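PDB 2QC3: malonyl CoA-acyl carrier protein transacylase from Mycobacterium tuberculosis, which transfers the malonyl group from malonyl-CoA to the holo acyl carrier protein, supplying the malonyl-ACP used in fatty acid biosynthesis. Local coordinates for residues Q30-W34 / L69-Q73; L113-R117 / G205-A210; M132-G138 / K182-L188; T255-R259 / I278-L283. One frame throughout, in Å; residues are numbered along the deposited sequence.

Overall arrangement
Contacts 1, 2 and 4 are helix pairs, whereas contact 3 is a strand pair in a separate mixed sheet. Contact 2 stands closest to the catalytic centre: the Arg117 side chain, which binds an acetic acid molecule, is about 3 Å from that of His195 and about 5 Å from that of Ser92, active-site residues by similarity. In contact 3 the side chain of Met132 is about 5 Å from that of His195, and the chain forms this contact between the two helices of contact 2. In contact 4 the Ile278 side chain is about 12 Å from that of Ser92. Contact 1 lies about 35 Å from contact 3, centre to centre, across the chain's centre.

Contact 1. Residues Q30-W34 / L69-Q73; sequences QIAAW and LLAHQ
Trp34 of helix 27-37 packs on Leu69 and Leu70 of helix 57-77 in a helix-helix contact of the FabD acyltransferase fold, away from the catalytic pair. The short axes run at 134° to each other and come no nearer than 12.0 Å, a wide spacing that the large side chains bridge. With CG beside the backbone N and anti to the carbonyl carbon (chi1 -63°), the indole of Trp34 extends its six-membered ring toward the other helix. There CH2 lies 3.6 Å from Leu69 CB, and CZ3 lies 3.7 Å from Leu70 CD2; both aliphatic groups come in obliquely to the ring. On one face of the indole sits Gln30 O of its own helix, 3.2 Å above the plane and displaced toward the rim. Ile31 extends the apolar patch, crossing Leu70 at about a right angle with CD1 3.8 Å from Leu70 CD1. Leu18 touches both of these residues, while Ala107, Asp108 and Val111 of helix 107-125 pack on Trp34 and Leu42 closes in from helix 42-47. The partly exposed margin is polar: the amides of Gln30 and Gln73 are turned 68° against each other, Gln30 OE1 lying against the aliphatic stem of Gln73, and no direct hydrogen bond joins the two segments. A water does so instead, donating to Gln30 OE1 at 3.2 Å and to the backbone atom Leu70 O at 2.8 Å.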
loop_
_atom_site.group_PDB
_atom_site.type_symbol
_atom_site.label_atom_id
_atom_site.label_comp_id
_atom_site.label_asym_id
_atom_site.label_seq_id
_atom_site.Cartn_x
_atom_site.Cartn_y
_atom_site.Cartn_z
ATOM N N GLN A 30 19.274 8.681 -5.594
ATOM C CA GLN A 30 18.459 8.203 -4.485
ATOM C C GLN A 30 18.186 6.709 -4.615
ATOM O O GLN A 30 18.224 5.980 -3.626
ATOM C CB GLN A 30 17.142 8.979 -4.419
ATOM C CG GLN A 30 17.168 10.118 -3.419
ATOM C CD GLN A 30 16.111 11.166 -3.694
ATOM O OE1 GLN A 30 14.930 10.856 -3.838
ATOM N NE2 GLN A 30 16.534 12.422 -3.765
ATOM N N ILE A 31 17.917 6.258 -5.836
ATOM C CA ILE A 31 17.656 4.844 -6.077
ATOM C C ILE A 31 18.894 4.026 -5.728
ATOM O O ILE A 31 18.790 2.870 -5.308
ATOM C CB ILE A 31 17.271 4.582 -7.554
ATOM C CG1 ILE A 31 15.847 5.069 -7.812
ATOM C CG2 ILE A 31 17.364 3.096 -7.870
ATOM C CD1 ILE A 31 14.795 4.327 -7.001
ATOM N N ALA A 32 20.066 4.631 -5.903
ATOM C CA ALA A 32 21.317 3.955 -5.591
ATOM C C ALA A 32 21.393 3.802 -4.079
ATOM O O ALA A 32 21.717 2.736 -3.569
ATOM C CB ALA A 32 22.505 4.770 -6.101
ATOM N N ALA A 33 21.076 4.881 -3.373
ATOM C CA ALA A 33 21.091 4.880 -1.917
ATOM C C ALA A 33 20.061 3.896 -1.365
ATOM O O ALA A 33 20.314 3.212 -0.369
ATOM C CB ALA A 33 20.806 6.281 -1.395
ATOM N N TRP A 34 18.902 3.829 -2.015
ATOM C CA TRP A 34 17.834 2.933 -1.579
ATOM C C TRP A 34 18.116 1.488 -1.971
ATOM O O TRP A 34 17.703 0.556 -1.273
ATOM C CB TRP A 34 16.488 3.393 -2.158
ATOM C CG TRP A 34 16.075 4.752 -1.663
ATOM C CD1 TRP A 34 16.600 5.427 -0.601
ATOM C CD2 TRP A 34 15.040 5.591 -2.198
ATOM N NE1 TRP A 34 15.961 6.631 -0.439
ATOM C CE2 TRP A 34 14.997 6.758 -1.402
ATOM C CE3 TRP A 34 14.143 5.468 -3.267
ATOM C CZ2 TRP A 34 14.095 7.802 -1.644
ATOM C CZ3 TRP A 34 13.240 6.509 -3.507
ATOM C CH2 TRP A 34 13.224 7.659 -2.695
ATOM N N LEU A 69 8.112 7.244 -3.116
ATOM C CA LEU A 69 8.946 8.241 -2.478
ATOM C C LEU A 69 9.740 9.111 -3.449
ATOM O O LEU A 69 10.042 10.257 -3.135
ATOM C CB LEU A 69 9.854 7.567 -1.442
ATOM C CG LEU A 69 9.020 6.797 -0.397
ATOM C CD1 LEU A 69 9.916 6.242 0.709
ATOM C CD2 LEU A 69 7.952 7.729 0.193
ATOM N N LEU A 70 10.086 8.587 -4.620
ATOM C CA LEU A 70 10.808 9.408 -5.597
ATOM C C LEU A 70 9.910 10.596 -5.928
ATOM O O LEU A 70 10.361 11.744 -5.963
ATOM C CB LEU A 70 11.088 8.625 -6.882
ATOM C CG LEU A 70 12.234 7.616 -6.889
ATOM C CD1 LEU A 70 12.236 6.887 -8.218
ATOM C CD2 LEU A 70 13.564 8.332 -6.664
ATOM N N ALA A 71 8.631 10.303 -6.152
ATOM C CA ALA A 71 7.642 11.322 -6.477
ATOM C C ALA A 71 7.489 12.277 -5.306
ATOM O O ALA A 71 7.430 13.496 -5.486
ATOM C CB ALA A 71 6.307 10.668 -6.798
ATOM N N HIS A 72 7.415 11.719 -4.104
ATOM C CA HIS A 72 7.283 12.538 -2.910
ATOM C C HIS A 72 8.522 13.398 -2.718
ATOM O O HIS A 72 8.430 14.553 -2.299
ATOM C CB HIS A 72 7.103 11.676 -1.667
ATOM C CG HIS A 72 7.296 12.435 -0.393
ATOM N ND1 HIS A 72 6.404 13.392 0.044
ATOM C CD2 HIS A 72 8.302 12.417 0.514
ATOM C CE1 HIS A 72 6.851 13.928 1.166
ATOM N NE2 HIS A 72 8.001 13.354 1.472
ATOM N N GLN A 73 9.683 12.814 -3.000
ATOM C CA GLN A 73 10.948 13.517 -2.865
ATOM C C GLN A 73 10.948 14.735 -3.771
ATOM O O GLN A 73 11.270 15.842 -3.342
ATOM C CB GLN A 73 12.110 12.602 -3.253
ATOM C CG GLN A 73 12.411 11.504 -2.257
ATOM C CD GLN A 73 12.797 12.049 -0.906
ATOM O OE1 GLN A 73 11.992 12.689 -0.228
ATOM N NE2 GLN A 73 14.039 11.804 -0.504
HETATM O O HOH W 1 13.153 12.023 -6.176
#

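Contact 2. Residues L113-R117 / G205-A210; sequences LAATR and GFAAAA. With ACY (acetic acid), chain B.
Arg117 runs along the ring of Phe206, and each step of its chain finds a partner. Its CB is 3.5 Å from Phe206 CE1. Beyond it CG lies over one face in a CH-pi contact, 4.0 Å from the centroid of the Phe206 ring and 24° off the ring normal. CD then passes Phe206 CZ at 3.6 Å. The chain is extended from CG to NE, which carries the guanidinium past the ring, and its plane ends up 85° from that of Phe206, a perpendicular setting in which CZ of the ring meets the guanidinium edge. At the tip Arg117 NH1 donates to O of an acetic acid molecule, probably from the crystallisation liquor, at 2.8 Å with a fairly straight N-H...O angle of 160°; NH2 reaches the same oxygen only weakly. The site is consistent with the active-site pocket of a FabD-type acyltransferase, with Ser92 and His195 assigned by similarity: His195 touches Arg117, Val93 N also holds the ligand, and this mimic suggests an arginine that recognises the malonyl carboxylate. Gln61 OE1 takes a further bond from NH1, fixing the group from helix 57-77. Behind the arginine the two helices run nearly antiparallel. Leu113 CD1 fits between Phe206 CE1, at 3.7 Å, and Ala209 CB, at 3.9 Å. One turn along, Thr116 CG2 rests 3.8 Å from Ala209 CB.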
loop_
_atom_site.group_PDB
_atom_site.type_symbol
_atom_site.label_atom_id
_atom_site.label_comp_id
_atom_site.label_asym_id
_atom_site.label_seq_id
_atom_site.Cartn_x
_atom_site.Cartn_y
_atom_site.Cartn_z
ATOM N N LEU A 113 12.873 -1.090 4.869
ATOM C CA LEU A 113 11.876 -1.732 5.718
ATOM C C LEU A 113 10.882 -2.458 4.822
ATOM O O LEU A 113 10.390 -3.540 5.142
ATOM C CB LEU A 113 11.138 -0.688 6.562
ATOM C CG LEU A 113 10.060 -1.266 7.484
ATOM C CD1 LEU A 113 10.716 -2.221 8.489
ATOM C CD2 LEU A 113 9.321 -0.137 8.198
ATOM N N ALA A 114 10.585 -1.843 3.690
ATOM C CA ALA A 114 9.676 -2.435 2.739
ATOM C C ALA A 114 10.322 -3.716 2.160
ATOM O O ALA A 114 9.654 -4.739 1.988
ATOM C CB ALA A 114 9.365 -1.414 1.635
ATOM N N ALA A 115 11.617 -3.665 1.871
ATOM C CA ALA A 115 12.319 -4.828 1.334
ATOM C C ALA A 115 12.293 -5.985 2.340
ATOM O O ALA A 115 12.194 -7.153 1.960
ATOM C CB ALA A 115 13.761 -4.458 0.992
ATOM N N THR A 116 12.387 -5.659 3.625
ATOM C CA THR A 116 12.349 -6.676 4.670
ATOM C C THR A 116 10.949 -7.277 4.735
ATOM O O THR A 116 10.785 -8.490 4.872
ATOM C CB THR A 116 12.685 -6.084 6.045
ATOM O OG1 THR A 116 14.048 -5.662 6.056
ATOM C CG2 THR A 116 12.479 -7.119 7.139
ATOM N N ARG A 117 9.946 -6.409 4.642
ATOM C CA ARG A 117 8.553 -6.834 4.685
ATOM C C ARG A 117 8.300 -7.815 3.544
ATOM O O ARG A 117 7.594 -8.803 3.707
ATOM C CB ARG A 117 7.632 -5.607 4.550
ATOM C CG ARG A 117 6.150 -5.870 4.818
ATOM C CD ARG A 117 5.380 -4.546 4.819
ATOM N NE ARG A 117 3.989 -4.676 5.245
ATOM C CZ ARG A 117 3.011 -5.180 4.499
ATOM N NH1 ARG A 117 3.255 -5.614 3.273
ATOM N NH2 ARG A 117 1.780 -5.243 4.980
ATOM N N GLY A 205 10.951 -11.051 11.803
ATOM C CA GLY A 205 11.895 -10.291 11.015
ATOM C C GLY A 205 11.421 -8.875 10.767
ATOM O O GLY A 205 12.196 -7.923 10.878
ATOM N N PHE A 206 10.144 -8.727 10.431
ATOM C CA PHE A 206 9.593 -7.406 10.170
ATOM C C PHE A 206 9.608 -6.571 11.447
ATOM O O PHE A 206 9.970 -5.396 11.431
ATOM C CB PHE A 206 8.162 -7.528 9.628
ATOM C CG PHE A 206 7.591 -6.231 9.129
ATOM C CD1 PHE A 206 8.289 -5.459 8.199
ATOM C CD2 PHE A 206 6.355 -5.781 9.581
ATOM C CE1 PHE A 206 7.759 -4.253 7.726
ATOM C CE2 PHE A 206 5.819 -4.575 9.113
ATOM C CZ PHE A 206 6.527 -3.812 8.181
ATOM N N ALA A 207 9.222 -7.189 12.556
ATOM C CA ALA A 207 9.186 -6.498 13.840
ATOM C C ALA A 207 10.580 -6.050 14.278
ATOM O O ALA A 207 10.752 -4.937 14.766
ATOM C CB ALA A 207 8.558 -7.402 14.906
ATOM N N ALA A 208 11.575 -6.914 14.093
ATOM C CA ALA A 208 12.947 -6.585 14.481
ATOM C C ALA A 208 13.487 -5.432 13.644
ATOM O O ALA A 208 14.120 -4.515 14.167
ATOM C CB ALA A 208 13.843 -7.806 14.333
ATOM N N ALA A 209 13.236 -5.479 12.341
ATOM C CA ALA A 209 13.699 -4.420 11.450
ATOM C C ALA A 209 13.100 -3.072 11.862
ATOM O O ALA A 209 13.811 -2.072 11.972
ATOM C CB ALA A 209 13.319 -4.746 10.004
ATOM N N ALA A 210 11.791 -3.049 12.088
ATOM C CA ALA A 210 11.107 -1.818 12.483
ATOM C C ALA A 210 11.622 -1.240 13.806
ATOM O O ALA A 210 11.798 -0.031 13.929
ATOM C CB ALA A 210 9.602 -2.066 12.577
HETATM C C ACY B . 0.667 -5.875 0.769
HETATM O O ACY B . 0.864 -6.160 1.936
HETATM O OXT ACY B . 1.228 -4.779 0.228
HETATM C CH3 ACY B . -0.213 -6.745 -0.087
#

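Contact 3. Residues M132-G138 / K182-L188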
loop_
_atom_site.group_PDB
_atom_site.type_symbol
_atom_site.label_atom_id
_atom_site.label_comp_id
_atom_site.label_asym_id
_atom_site.label_seq_id
_atom_site.Cartn_x
_atom_site.Cartn_y
_atom_site.Cartn_z
ATOM N N MET A 132 -5.022 -14.982 -2.344
ATOM C CA MET A 132 -6.010 -13.935 -2.154
ATOM C C MET A 132 -6.880 -13.911 -3.402
ATOM O O MET A 132 -6.409 -14.196 -4.503
ATOM C CB MET A 132 -5.334 -12.568 -1.988
ATOM C CG MET A 132 -4.394 -12.466 -0.800
ATOM S SD MET A 132 -3.617 -10.868 -0.709
ATOM C CE MET A 132 -4.743 -10.010 0.419
ATOM N N SER A 133 -8.149 -13.579 -3.224
ATOM C CA SER A 133 -9.075 -13.503 -4.339
ATOM C C SER A 133 -9.998 -12.333 -4.107
ATOM O O SER A 133 -10.580 -12.182 -3.025
ATOM C CB SER A 133 -9.915 -14.781 -4.466
ATOM O OG SER A 133 -9.122 -15.895 -4.837
ATOM N N ALA A 134 -10.117 -11.491 -5.123
ATOM C CA ALA A 134 -10.997 -10.350 -5.036
ATOM C C ALA A 134 -12.409 -10.899 -5.165
ATOM O O ALA A 134 -12.641 -11.889 -5.867
ATOM C CB ALA A 134 -10.700 -9.366 -6.177
ATOM N N VAL A 135 -13.343 -10.288 -4.451
ATOM C CA VAL A 135 -14.740 -10.686 -4.528
ATOM C C VAL A 135 -15.490 -9.381 -4.749
ATOM O O VAL A 135 -15.558 -8.535 -3.857
ATOM C CB VAL A 135 -15.239 -11.346 -3.228
ATOM C CG1 VAL A 135 -16.705 -11.737 -3.384
ATOM C CG2 VAL A 135 -14.392 -12.583 -2.904
ATOM N N LEU A 136 -16.030 -9.210 -5.948
ATOM C CA LEU A 136 -16.750 -7.991 -6.275
ATOM C C LEU A 136 -18.248 -8.223 -6.396
ATOM O O LEU A 136 -18.691 -9.209 -6.986
ATOM C CB LEU A 136 -16.208 -7.398 -7.576
ATOM C CG LEU A 136 -14.728 -7.008 -7.560
ATOM C CD1 LEU A 136 -14.383 -6.236 -8.835
ATOM C CD2 LEU A 136 -14.442 -6.151 -6.333
ATOM N N GLY A 137 -19.025 -7.305 -5.829
ATOM C CA GLY A 137 -20.469 -7.423 -5.887
ATOM C C GLY A 137 -21.024 -8.437 -4.903
ATOM O O GLY A 137 -20.346 -8.834 -3.947
ATOM N N GLY A 138 -22.259 -8.864 -5.148
ATOM C CA GLY A 138 -22.904 -9.822 -4.273
ATOM C C GLY A 138 -23.458 -9.116 -3.053
ATOM O O GLY A 138 -23.164 -7.942 -2.826
ATOM N N LYS A 182 -24.470 -13.176 -7.489
ATOM C CA LYS A 182 -24.025 -11.889 -8.020
ATOM C C LYS A 182 -22.583 -11.487 -7.730
ATOM O O LYS A 182 -22.093 -10.495 -8.278
ATOM C CB LYS A 182 -24.956 -10.776 -7.535
ATOM C CG LYS A 182 -26.330 -10.761 -8.192
ATOM C CD LYS A 182 -27.175 -9.610 -7.648
ATOM C CE LYS A 182 -28.392 -9.320 -8.523
ATOM N NZ LYS A 182 -29.347 -10.460 -8.613
ATOM N N ALA A 183 -21.904 -12.243 -6.872
ATOM C CA ALA A 183 -20.519 -11.935 -6.526
ATOM C C ALA A 183 -19.533 -12.554 -7.510
ATOM O O ALA A 183 -19.636 -13.727 -7.858
ATOM C CB ALA A 183 -20.214 -12.418 -5.107
ATOM N N ARG A 184 -18.579 -11.748 -7.955
ATOM C CA ARG A 184 -17.550 -12.195 -8.883
ATOM C C ARG A 184 -16.304 -12.492 -8.064
ATOM O O ARG A 184 -15.869 -11.665 -7.274
ATOM C CB ARG A 184 -17.227 -11.096 -9.899
ATOM C CG ARG A 184 -18.228 -10.939 -11.021
ATOM C CD ARG A 184 -18.195 -9.514 -11.549
ATOM N NE ARG A 184 -16.832 -9.017 -11.704
ATOM C CZ ARG A 184 -16.479 -7.743 -11.554
ATOM N NH1 ARG A 184 -17.390 -6.827 -11.243
ATOM N NH2 ARG A 184 -15.213 -7.382 -11.712
ATOM N N VAL A 185 -15.734 -13.671 -8.261
ATOM C CA VAL A 185 -14.542 -14.065 -7.537
ATOM C C VAL A 185 -13.381 -14.186 -8.503
ATOM O O VAL A 185 -13.456 -14.929 -9.481
ATOM C CB VAL A 185 -14.742 -15.417 -6.832
ATOM C CG1 VAL A 185 -13.449 -15.831 -6.124
ATOM C CG2 VAL A 185 -15.893 -15.312 -5.834
ATOM N N ARG A 186 -12.312 -13.449 -8.232
ATOM C CA ARG A 186 -11.131 -13.491 -9.079
ATOM C C ARG A 186 -9.865 -13.679 -8.253
ATOM O O ARG A 186 -9.506 -12.821 -7.444
ATOM C CB ARG A 186 -11.008 -12.203 -9.899
ATOM C CG ARG A 186 -10.818 -10.950 -9.062
ATOM C CD ARG A 186 -10.520 -9.739 -9.941
ATOM N NE ARG A 186 -9.295 -9.925 -10.714
ATOM C CZ ARG A 186 -8.195 -9.192 -10.562
ATOM N NH1 ARG A 186 -8.165 -8.213 -9.667
ATOM N NH2 ARG A 186 -7.120 -9.451 -11.295
ATOM N N ALA A 187 -9.195 -14.806 -8.465
ATOM C CA ALA A 187 -7.960 -15.106 -7.756
ATOM C C ALA A 187 -6.936 -14.061 -8.156
ATOM O O ALA A 187 -6.815 -13.732 -9.335
ATOM C CB ALA A 187 -7.465 -16.490 -8.136
ATOM N N LEU A 188 -6.210 -13.528 -7.178
ATOM C CA LEU A 188 -5.203 -12.518 -7.463
ATOM C C LEU A 188 -3.841 -13.177 -7.641
ATOM O O LEU A 188 -3.568 -14.239 -7.069
ATOM C CB LEU A 188 -5.159 -11.487 -6.333
ATOM C CG LEU A 188 -6.494 -10.796 -6.047
ATOM C CD1 LEU A 188 -6.361 -9.944 -4.801
ATOM C CD2 LEU A 188 -6.917 -9.934 -7.252
HETATM O O HOH W 2 -3.613 -15.784 -4.755
#
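Val135 and Val185 face each other on one side of a two-strand ladder, CG2 to CG2 at 4.3 Å, and Val135 CG1 also meets Ala183 CB at 4.0 Å. Leu175 of helix 169-177 packs on both valines, and Val143 of helix 140-149 on Val135 and Ala183, so this side forms a core between sheet and helices. Two such helices against an antiparallel sheet are characteristic of the ferredoxin-like small subdomain of FabD enzymes, in which strand 184-187 is outermost. On the other side Leu188 sets CD2 against Ala134 CB, and Arg186 CG rests 3.3 Å from the same methyl, Ala134 CB. Further along, the guanidinium of Arg184 turns a face to Leu136 CB, which stands 3.9 Å above its plane. The backbones are antiparallel, with Ala134-Arg186 and Leu136-Arg184 as hydrogen-bonded pairs. In the second pair Arg184 N to Leu136 O measures 2.7 Å, nearly straight at 173°, and both bonds lie in the carbonyl plane. In the first, Ala134 N reaches Arg186 O less directly, at 141° and tilted from that plane. Leu188 N to Met132 O continues the ladder, and a water lies at this end between Met132 N and Leu188 O, accepting from the former. At the far end Gly137 and Gly138 both have positive phi. All this is consistent with a register held mainly by main-chain bonds, with the two arginines contributing flat or aliphatic surface to the contact rather than ionic links across it.

Contact 4. Residues T255-R259 / I278-L283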
loop_
_atom_site.group_PDB
_atom_site.type_symbol
_atom_site.label_atom_id
_atom_site.label_comp_id
_atom_site.label_asym_id
_atom_site.label_seq_id
_atom_site.Cartn_x
_atom_site.Cartn_y
_atom_site.Cartn_z
ATOM N N THR A 255 -11.079 5.789 4.129
ATOM C CA THR A 255 -11.760 6.752 3.284
ATOM C C THR A 255 -12.902 7.412 4.050
ATOM O O THR A 255 -13.209 8.579 3.825
ATOM C CB THR A 255 -12.306 6.094 2.020
ATOM O OG1 THR A 255 -11.258 5.370 1.366
ATOM C CG2 THR A 255 -12.835 7.153 1.080
ATOM N N ALA A 256 -13.530 6.658 4.949
ATOM C CA ALA A 256 -14.620 7.190 5.764
ATOM C C ALA A 256 -14.050 8.309 6.630
ATOM O O ALA A 256 -14.703 9.323 6.868
ATOM C CB ALA A 256 -15.214 6.088 6.648
ATOM N N THR A 257 -12.819 8.124 7.091
ATOM C CA THR A 257 -12.167 9.134 7.913
ATOM C C THR A 257 -11.808 10.364 7.080
ATOM O O THR A 257 -11.850 11.492 7.572
ATOM C CB THR A 257 -10.893 8.572 8.577
ATOM O OG1 THR A 257 -11.255 7.509 9.470
ATOM C CG2 THR A 257 -10.169 9.669 9.358
ATOM N N LEU A 258 -11.448 10.147 5.820
ATOM C CA LEU A 258 -11.109 11.257 4.936
ATOM C C LEU A 258 -12.345 12.134 4.766
ATOM O O LEU A 258 -12.256 13.362 4.750
ATOM C CB LEU A 258 -10.654 10.737 3.571
ATOM C CG LEU A 258 -9.364 9.912 3.573
ATOM C CD1 LEU A 258 -9.089 9.370 2.172
ATOM C CD2 LEU A 258 -8.207 10.788 4.052
ATOM N N ARG A 259 -13.499 11.485 4.652
ATOM C CA ARG A 259 -14.771 12.178 4.494
ATOM C C ARG A 259 -15.003 13.084 5.705
ATOM O O ARG A 259 -15.452 14.226 5.568
ATOM C CB ARG A 259 -15.904 11.155 4.372
ATOM C CG ARG A 259 -17.148 11.670 3.669
ATOM C CD ARG A 259 -18.228 10.600 3.600
ATOM N NE ARG A 259 -17.687 9.292 3.234
ATOM C CZ ARG A 259 -18.429 8.209 3.015
ATOM N NH1 ARG A 259 -19.751 8.272 3.121
ATOM N NH2 ARG A 259 -17.849 7.055 2.712
ATOM N N ILE A 278 -11.466 4.708 -5.664
ATOM C CA ILE A 278 -12.158 4.265 -4.462
ATOM C C ILE A 278 -12.461 5.481 -3.590
ATOM O O ILE A 278 -13.579 5.636 -3.115
ATOM C CB ILE A 278 -11.311 3.246 -3.649
ATOM C CG1 ILE A 278 -11.407 1.855 -4.274
ATOM C CG2 ILE A 278 -11.834 3.155 -2.227
ATOM C CD1 ILE A 278 -11.179 1.816 -5.763
ATOM N N ALA A 279 -11.464 6.346 -3.405
ATOM C CA ALA A 279 -11.619 7.547 -2.587
ATOM C C ALA A 279 -12.673 8.511 -3.136
ATOM O O ALA A 279 -13.332 9.216 -2.368
ATOM C CB ALA A 279 -10.284 8.262 -2.456
ATOM N N LYS A 280 -12.825 8.537 -4.458
ATOM C CA LYS A 280 -13.806 9.405 -5.112
ATOM C C LYS A 280 -15.223 9.072 -4.677
ATOM O O LYS A 280 -16.029 9.962 -4.417
ATOM C CB LYS A 280 -13.762 9.238 -6.636
ATOM C CG LYS A 280 -12.689 9.995 -7.376
ATOM C CD LYS A 280 -12.742 9.603 -8.840
ATOM C CE LYS A 280 -11.772 10.399 -9.684
ATOM N NZ LYS A 280 -12.148 11.819 -9.806
ATOM N N ARG A 281 -15.520 7.779 -4.619
ATOM C CA ARG A 281 -16.852 7.314 -4.271
ATOM C C ARG A 281 -17.416 7.887 -2.975
ATOM O O ARG A 281 -18.617 8.137 -2.878
ATOM C CB ARG A 281 -16.877 5.781 -4.224
ATOM C CG ARG A 281 -18.281 5.202 -4.241
ATOM C CD ARG A 281 -18.302 3.672 -4.288
ATOM N NE ARG A 281 -17.864 3.118 -5.569
ATOM C CZ ARG A 281 -16.597 2.865 -5.891
ATOM N NH1 ARG A 281 -15.622 3.113 -5.026
ATOM N NH2 ARG A 281 -16.304 2.355 -7.079
ATOM N N GLU A 282 -16.560 8.105 -1.982
ATOM C CA GLU A 282 -17.022 8.639 -0.707
ATOM C C GLU A 282 -16.826 10.149 -0.637
ATOM O O GLU A 282 -17.580 10.851 0.038
ATOM C CB GLU A 282 -16.283 7.968 0.455
ATOM C CG GLU A 282 -16.161 6.452 0.333
ATOM C CD GLU A 282 -17.486 5.755 0.102
ATOM O OE1 GLU A 282 -17.469 4.554 -0.244
ATOM O OE2 GLU A 282 -18.543 6.400 0.270
ATOM N N LEU A 283 -15.810 10.643 -1.335
ATOM C CA LEU A 283 -15.518 12.071 -1.351
ATOM C C LEU A 283 -15.982 12.640 -2.684
ATOM O O LEU A 283 -15.171 13.073 -3.495
ATOM C CB LEU A 283 -14.014 12.303 -1.192
ATOM C CG LEU A 283 -13.344 11.617 0.001
ATOM C CD1 LEU A 283 -11.850 11.853 -0.058
ATOM C CD2 LEU A 283 -13.920 12.145 1.300
#
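Two bends bring Arg259 and Glu282 together: Glu282 folds at chi2 (-53°), while Arg259 leaves its helix with CG anti to the backbone N and turns at chi3 (-43°). The guanidinium and carboxylate planes end nearly parallel but offset, so that Glu282 OE2 stands off the guanidinium plane instead of lying in it. Arg259 NH2 to Glu282 OE2 is a salt bridge modelled at 2.6 Å, although its exact geometry is doubtful because NH2 also lies too close to another atom. Bent back in this way, the carboxylate chain presents its stem to the neighbouring helix, and Thr255 CG2 packs at 3.5 Å from Glu282 CG, the two side chains crossing at about a right angle. Beside the charged pair is an apolar part. Leu283, just past helix 275-282, divides its branches: CD1 lies 4.0 Å from Leu258 CB, and CD2 sits at 3.8 Å from Arg259 CB. The same methyl, Thr255 CG2, reaches Ala279 CA at 3.9 Å, one turn before Glu282. The hydroxyl of Thr255 points back into its own helix, making a weak hydrogen bond to Trp251 O. The short axes run 9.4 Å apart and cross at -44°. In the chain, strand 263-268 of the central parallel sheet separates the two helices, and helix 275-282 belongs to the beta-alpha-beta crossover from it to strand 288-290; Leu283, touching Val263 and Ile266, packs this helix pair onto that strand.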